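Transcriptional regulator Tm0710 (PDB 2A61) probably binds DNA as a dimer and regulates transcription, as a winged helix-turn-helix protein of the MarR family. Local coordinates at residues R23-D28 / E102-R107; A34-L39 / E98-K103. All blocks are in the same frame, centred on the assembly; numbering follows the deposited sequence.

In the fold
Contacts 1 and 2 both use helix 95-119, lie about 8 Å apart, centre to centre, and share Glu-102 and Lys-103. Their first segments come in chain order, 23-28 on the turn and short helix that follow helix 5-23, then 34-39 on helix 33-45. The earlier of these, 23-28, meets the later segment of the long helix, 102-107, and 34-39 meets the earlier one, 98-103. Phe-36 of contact 2 touches Leu-26 and Val-104 of contact 1, and Arg-23 forms a salt bridge with Asp-37. Small hydrophobic contacts along one long helix thereby join the presumed DNA-binding region to the helical part built from both chain ends.

Contact 1: residues R23-D28 / E102-R107; sequences RKVLRD and EKVIER
Val-25 meets helix 95-119 with both of its methyl groups, and the tight and loose sides of the contact divide between them. On the tight side CG2 presses on CG2 of Val-104 at 3.4 Å, closer than carbons usually pack. Val-25 holds this methyl between its backbone N and carbonyl carbon. Leu-26 backs the pair more loosely, its CD2 4.3 Å from Val-104 CG2, and Phe-36 of helix 33-45 packs against Leu-26 and Val-104. The type I turn from Arg-23 to Leu-26 carries Val-25 at an inner position and aims its side chain at the helix.

The other methyl, CG1, lies toward the open side, where the Arg-107 side chain runs antiparallel alongside it. Arg-107 CB lies 3.7 Å from Val-25 CG1, and bends at chi2 (69°) and chi3 (81°) bring NE back to the same distance from that methyl. The guanidinium then reaches Lys-24, with NH1 3.7 Å from Lys-24 CB, the two side chains crossing at about a right angle. Lys-24 NZ and Arg-107 NH1 remain 5.1 Å apart, and each forms a salt bridge with Glu-21. No hydrogen bond spans the segments: apolar packing joins them directly, while the shared carboxylate of Glu-21 probably offsets the like charges on the open side.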
loop_
_atom_site.group_PDB
_atom_site.type_symbol
_atom_site.label_atom_id
_atom_site.label_comp_id
_atom_site.label_asym_id
_atom_site.label_seq_id
_atom_site.Cartn_x
_atom_site.Cartn_y
_atom_site.Cartn_z
ATOM N N ARG A 23 2.907 -7.505 7.110
ATOM C CA ARG A 23 2.691 -6.511 8.217
ATOM C C ARG A 23 2.309 -7.102 9.586
ATOM O O ARG A 23 2.238 -6.380 10.584
ATOM C CB ARG A 23 1.705 -5.428 7.791
ATOM C CG ARG A 23 2.381 -4.333 6.881
ATOM C CD ARG A 23 1.352 -3.440 6.216
ATOM N NE ARG A 23 1.881 -2.394 5.349
ATOM C CZ ARG A 23 1.728 -1.081 5.558
ATOM N NH1 ARG A 23 1.036 -0.615 6.582
ATOM N NH2 ARG A 23 2.223 -0.217 4.700
ATOM N N LYS A 24 2.070 -8.413 9.609
ATOM C CA LYS A 24 1.755 -9.179 10.835
ATOM C C LYS A 24 2.921 -9.132 11.826
ATOM O O LYS A 24 2.715 -9.217 13.041
ATOM C CB LYS A 24 1.370 -10.624 10.492
ATOM C CG LYS A 24 -0.007 -10.741 9.854
ATOM C CD LYS A 24 -0.276 -12.193 9.454
ATOM C CE LYS A 24 -1.691 -12.378 8.930
ATOM N NZ LYS A 24 -1.819 -13.766 8.430
ATOM N N VAL A 25 4.146 -8.961 11.320
ATOM C CA VAL A 25 5.308 -8.782 12.195
ATOM C C VAL A 25 5.325 -7.448 12.986
ATOM O O VAL A 25 5.957 -7.365 14.035
ATOM C CB VAL A 25 6.700 -9.035 11.471
ATOM C CG1 VAL A 25 6.665 -10.318 10.613
ATOM C CG2 VAL A 25 7.065 -7.917 10.656
ATOM N N LEU A 26 4.620 -6.423 12.504
ATOM C CA LEU A 26 4.553 -5.162 13.214
ATOM C C LEU A 26 3.959 -5.265 14.631
ATOM O O LEU A 26 4.208 -4.418 15.481
ATOM C CB LEU A 26 3.738 -4.164 12.419
ATOM C CG LEU A 26 4.181 -3.725 11.008
ATOM C CD1 LEU A 26 3.144 -2.708 10.483
ATOM C CD2 LEU A 26 5.600 -3.121 11.027
ATOM N N ARG A 27 3.150 -6.290 14.853
ATOM C CA ARG A 27 2.570 -6.567 16.150
ATOM C C ARG A 27 3.657 -6.875 17.162
ATOM O O ARG A 27 3.562 -6.502 18.319
ATOM C CB ARG A 27 1.641 -7.781 16.010
ATOM C CG ARG A 27 0.751 -7.913 17.220
ATOM C CD ARG A 27 0.532 -9.324 17.566
ATOM N NE ARG A 27 -0.779 -9.788 17.178
ATOM C CZ ARG A 27 -1.694 -10.254 18.023
ATOM N NH1 ARG A 27 -1.470 -10.281 19.318
ATOM N NH2 ARG A 27 -2.846 -10.678 17.552
ATOM N N ASP A 28 4.695 -7.573 16.715
ATOM C CA ASP A 28 5.813 -7.932 17.568
ATOM C C ASP A 28 6.560 -6.690 18.062
ATOM O O ASP A 28 7.202 -6.740 19.086
ATOM C CB ASP A 28 6.795 -8.811 16.791
ATOM C CG ASP A 28 6.187 -10.133 16.351
ATOM O OD1 ASP A 28 5.205 -10.571 16.971
ATOM O OD2 ASP A 28 6.710 -10.741 15.386
ATOM N N GLU A 102 13.417 -5.556 7.349
ATOM C CA GLU A 102 13.976 -6.875 7.006
ATOM C C GLU A 102 13.108 -8.044 7.493
ATOM O O GLU A 102 13.007 -9.064 6.820
ATOM C CB GLU A 102 15.380 -7.008 7.605
ATOM C CG GLU A 102 16.394 -6.074 6.934
ATOM C CD GLU A 102 17.782 -6.070 7.561
ATOM O OE1 GLU A 102 18.014 -6.657 8.673
ATOM O OE2 GLU A 102 18.648 -5.446 6.927
ATOM N N LYS A 103 12.538 -7.912 8.693
ATOM C CA LYS A 103 11.586 -8.920 9.233
ATOM C C LYS A 103 10.254 -8.969 8.487
ATOM O O LYS A 103 9.676 -10.042 8.308
ATOM C CB LYS A 103 11.386 -8.719 10.735
ATOM C CG LYS A 103 12.544 -9.352 11.554
ATOM C CD LYS A 103 12.484 -9.092 13.077
ATOM C CE LYS A 103 13.801 -9.544 13.748
ATOM N NZ LYS A 103 13.991 -8.927 15.116
ATOM N N VAL A 104 9.772 -7.823 8.030
ATOM C CA VAL A 104 8.605 -7.789 7.135
ATOM C C VAL A 104 8.875 -8.575 5.802
ATOM O O VAL A 104 8.045 -9.405 5.346
ATOM C CB VAL A 104 8.126 -6.318 6.891
ATOM C CG1 VAL A 104 7.094 -6.242 5.750
ATOM C CG2 VAL A 104 7.575 -5.705 8.184
ATOM N N ILE A 105 10.018 -8.280 5.189
ATOM C CA ILE A 105 10.427 -8.900 3.931
ATOM C C ILE A 105 10.628 -10.413 4.102
ATOM O O ILE A 105 10.125 -11.226 3.298
ATOM C CB ILE A 105 11.706 -8.197 3.368
ATOM C CG1 ILE A 105 11.352 -6.753 2.957
ATOM C CG2 ILE A 105 12.261 -8.994 2.223
ATOM C CD1 ILE A 105 12.516 -5.899 2.533
ATOM N N GLU A 106 11.313 -10.773 5.185
ATOM C CA GLU A 106 11.496 -12.159 5.567
ATOM C C GLU A 106 10.149 -12.893 5.677
ATOM O O GLU A 106 10.038 -13.967 5.151
ATOM C CB GLU A 106 12.272 -12.278 6.885
ATOM C CG GLU A 106 12.359 -13.672 7.441
ATOM C CD GLU A 106 13.115 -13.735 8.767
ATOM O OE1 GLU A 106 12.457 -13.721 9.844
ATOM O OE2 GLU A 106 14.368 -13.776 8.706
ATOM N N ARG A 107 9.161 -12.307 6.346
ATOM C CA ARG A 107 7.830 -12.935 6.499
ATOM C C ARG A 107 7.154 -13.112 5.129
ATOM O O ARG A 107 6.539 -14.156 4.845
ATOM C CB ARG A 107 6.938 -12.108 7.435
ATOM C CG ARG A 107 5.453 -12.550 7.497
ATOM C CD ARG A 107 5.329 -13.855 8.173
ATOM N NE ARG A 107 5.359 -13.581 9.596
ATOM C CZ ARG A 107 4.292 -13.559 10.383
ATOM N NH1 ARG A 107 3.090 -13.831 9.893
ATOM N NH2 ARG A 107 4.455 -13.287 11.671
#

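Contact 2: residues A34-L39 / E98-K103; sequences AQFDIL and EEVIEK
Phe-36 and Leu-39, one helical turn apart on helix 33-45, face Val-100 and Ile-101 of helix 95-119 in a contact between apolar side chains, with no hydrogen bond across it. The aromatic share belongs to Phe-36. With CG anti to its backbone N (chi1 180°), the ring swings toward the long helix and brings CE1 to 4.0 Å from Ile-101 CG1. Val-100 approaches the same ring more distantly, its CG1 4.4 Å from Phe-36 CD1. Both aliphatic groups come in obliquely.

Helix 33-45 belongs to the region that binds DNA in MarR relatives, whereas helix 95-119 follows the two-stranded antiparallel wing of strands 77-82 and 88-93, so the contact packs an early helix of that region against the helix leading out of it. The segment axes cross steeply, at -103°, and approach no closer than 10.7 Å, leaving side chains to bridge the gap.

Among the aliphatic groups, Ile-101 does most of the bridging: its chi2 of 80° bends CD1 toward helix 33-45, and this methyl meets Leu-39 CB at 3.9 Å and the backbone O of Leu-39 at a like distance. Leu-39 CD1 is 4.5 Å from Val-100 CG1, a looser touch. Leu-26, Ile-31 and Tyr-76 add further apolar surface around Val-100.

Nearby polar groups are paired with other parts of the chain: Glu-98 and Glu-102 form salt bridges with Arg-95, and the buried Gln-35 accepts a hydrogen bond at OE1 from Thr-32 N.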
loop_
_atom_site.group_PDB
_atom_site.type_symbol
_atom_site.label_atom_id
_atom_site.label_comp_id
_atom_site.label_asym_id
_atom_site.label_seq_id
_atom_site.Cartn_x
_atom_site.Cartn_y
_atom_site.Cartn_z
ATOM N N ALA A 34 0.903 3.640 10.066
ATOM C CA ALA A 34 1.430 4.926 9.675
ATOM C C ALA A 34 2.891 5.059 10.077
ATOM O O ALA A 34 3.700 5.599 9.310
ATOM C CB ALA A 34 0.611 6.050 10.277
ATOM N N GLN A 35 3.244 4.550 11.259
ATOM C CA GLN A 35 4.648 4.522 11.657
ATOM C C GLN A 35 5.496 3.676 10.709
ATOM O O GLN A 35 6.620 4.051 10.390
ATOM C CB GLN A 35 4.810 3.991 13.058
ATOM C CG GLN A 35 4.405 4.958 14.211
ATOM C CD GLN A 35 4.751 4.327 15.567
ATOM O OE1 GLN A 35 4.339 3.202 15.839
ATOM N NE2 GLN A 35 5.531 5.046 16.414
ATOM N N PHE A 36 4.993 2.510 10.323
ATOM C CA PHE A 36 5.720 1.664 9.385
ATOM C C PHE A 36 5.892 2.310 7.997
ATOM O O PHE A 36 6.940 2.180 7.370
ATOM C CB PHE A 36 5.003 0.306 9.222
ATOM C CG PHE A 36 5.686 -0.619 8.272
ATOM C CD1 PHE A 36 6.942 -1.136 8.571
ATOM C CD2 PHE A 36 5.077 -0.991 7.081
ATOM C CE1 PHE A 36 7.583 -2.000 7.669
ATOM C CE2 PHE A 36 5.722 -1.848 6.194
ATOM C CZ PHE A 36 6.967 -2.338 6.505
ATOM N N ASP A 37 4.852 2.997 7.535
ATOM C CA ASP A 37 4.915 3.734 6.266
ATOM C C ASP A 37 6.042 4.803 6.266
ATOM O O ASP A 37 6.713 4.994 5.242
ATOM C CB ASP A 37 3.584 4.407 5.970
ATOM C CG ASP A 37 2.493 3.433 5.519
ATOM O OD1 ASP A 37 2.775 2.356 4.917
ATOM O OD2 ASP A 37 1.319 3.772 5.807
ATOM N N ILE A 38 6.220 5.502 7.393
ATOM C CA ILE A 38 7.381 6.398 7.566
ATOM C C ILE A 38 8.695 5.618 7.505
ATOM O O ILE A 38 9.631 6.021 6.801
ATOM C CB ILE A 38 7.337 7.156 8.906
ATOM C CG1 ILE A 38 6.143 8.133 8.917
ATOM C CG2 ILE A 38 8.676 7.795 9.209
ATOM C CD1 ILE A 38 5.865 8.675 10.285
ATOM N N LEU A 39 8.768 4.511 8.232
ATOM C CA LEU A 39 10.028 3.745 8.296
ATOM C C LEU A 39 10.390 3.141 6.966
ATOM O O LEU A 39 11.566 3.181 6.575
ATOM C CB LEU A 39 9.971 2.610 9.308
ATOM C CG LEU A 39 10.008 2.874 10.795
ATOM C CD1 LEU A 39 9.802 1.533 11.547
ATOM C CD2 LEU A 39 11.347 3.498 11.167
ATOM N N GLU A 98 15.931 -0.700 10.444
ATOM C CA GLU A 98 16.138 -1.561 9.279
ATOM C C GLU A 98 15.686 -2.981 9.546
ATOM O O GLU A 98 15.083 -3.594 8.672
ATOM C CB GLU A 98 17.601 -1.577 8.841
ATOM C CG GLU A 98 18.038 -0.280 8.187
ATOM C CD GLU A 98 19.477 -0.350 7.661
ATOM O OE1 GLU A 98 20.361 -0.789 8.408
ATOM O OE2 GLU A 98 19.688 0.050 6.509
ATOM N N GLU A 99 15.974 -3.485 10.744
ATOM C CA GLU A 99 15.633 -4.865 11.106
ATOM C C GLU A 99 14.128 -5.093 11.003
ATOM O O GLU A 99 13.699 -6.182 10.727
ATOM C CB GLU A 99 16.121 -5.215 12.528
ATOM C CG GLU A 99 17.628 -5.420 12.603
ATOM C CD GLU A 99 18.218 -5.298 14.011
ATOM O OE1 GLU A 99 17.481 -5.012 14.994
ATOM O OE2 GLU A 99 19.453 -5.508 14.124
ATOM N N VAL A 100 13.348 -4.070 11.290
ATOM C CA VAL A 100 11.891 -4.153 11.218
ATOM C C VAL A 100 11.523 -4.423 9.724
ATOM O O VAL A 100 10.855 -5.402 9.438
ATOM C CB VAL A 100 11.216 -2.850 11.678
ATOM C CG1 VAL A 100 9.676 -2.945 11.454
ATOM C CG2 VAL A 100 11.544 -2.511 13.151
ATOM N N ILE A 101 11.996 -3.574 8.790
ATOM C CA ILE A 101 11.727 -3.787 7.365
ATOM C C ILE A 101 12.206 -5.169 6.912
ATOM O O ILE A 101 11.484 -5.880 6.205
ATOM C CB ILE A 101 12.322 -2.626 6.474
ATOM C CG1 ILE A 101 11.401 -1.399 6.529
ATOM C CG2 ILE A 101 12.338 -3.009 5.008
ATOM C CD1 ILE A 101 11.577 -0.585 7.733
ATOM N N GLU A 102 13.417 -5.556 7.349
ATOM C CA GLU A 102 13.976 -6.875 7.006
ATOM C C GLU A 102 13.108 -8.044 7.493
ATOM O O GLU A 102 13.007 -9.064 6.820
ATOM C CB GLU A 102 15.380 -7.008 7.605
ATOM C CG GLU A 102 16.394 -6.074 6.934
ATOM C CD GLU A 102 17.782 -6.070 7.561
ATOM O OE1 GLU A 102 18.014 -6.657 8.673
ATOM O OE2 GLU A 102 18.648 -5.446 6.927
ATOM N N LYS A 103 12.538 -7.912 8.693
ATOM C CA LYS A 103 11.586 -8.920 9.233
ATOM C C LYS A 103 10.254 -8.969 8.487
ATOM O O LYS A 103 9.676 -10.042 8.308
ATOM C CB LYS A 103 11.386 -8.719 10.735
ATOM C CG LYS A 103 12.544 -9.352 11.554
ATOM C CD LYS A 103 12.484 -9.092 13.077
ATOM C CE LYS A 103 13.801 -9.544 13.748
ATOM N NZ LYS A 103 13.991 -8.927 15.116
#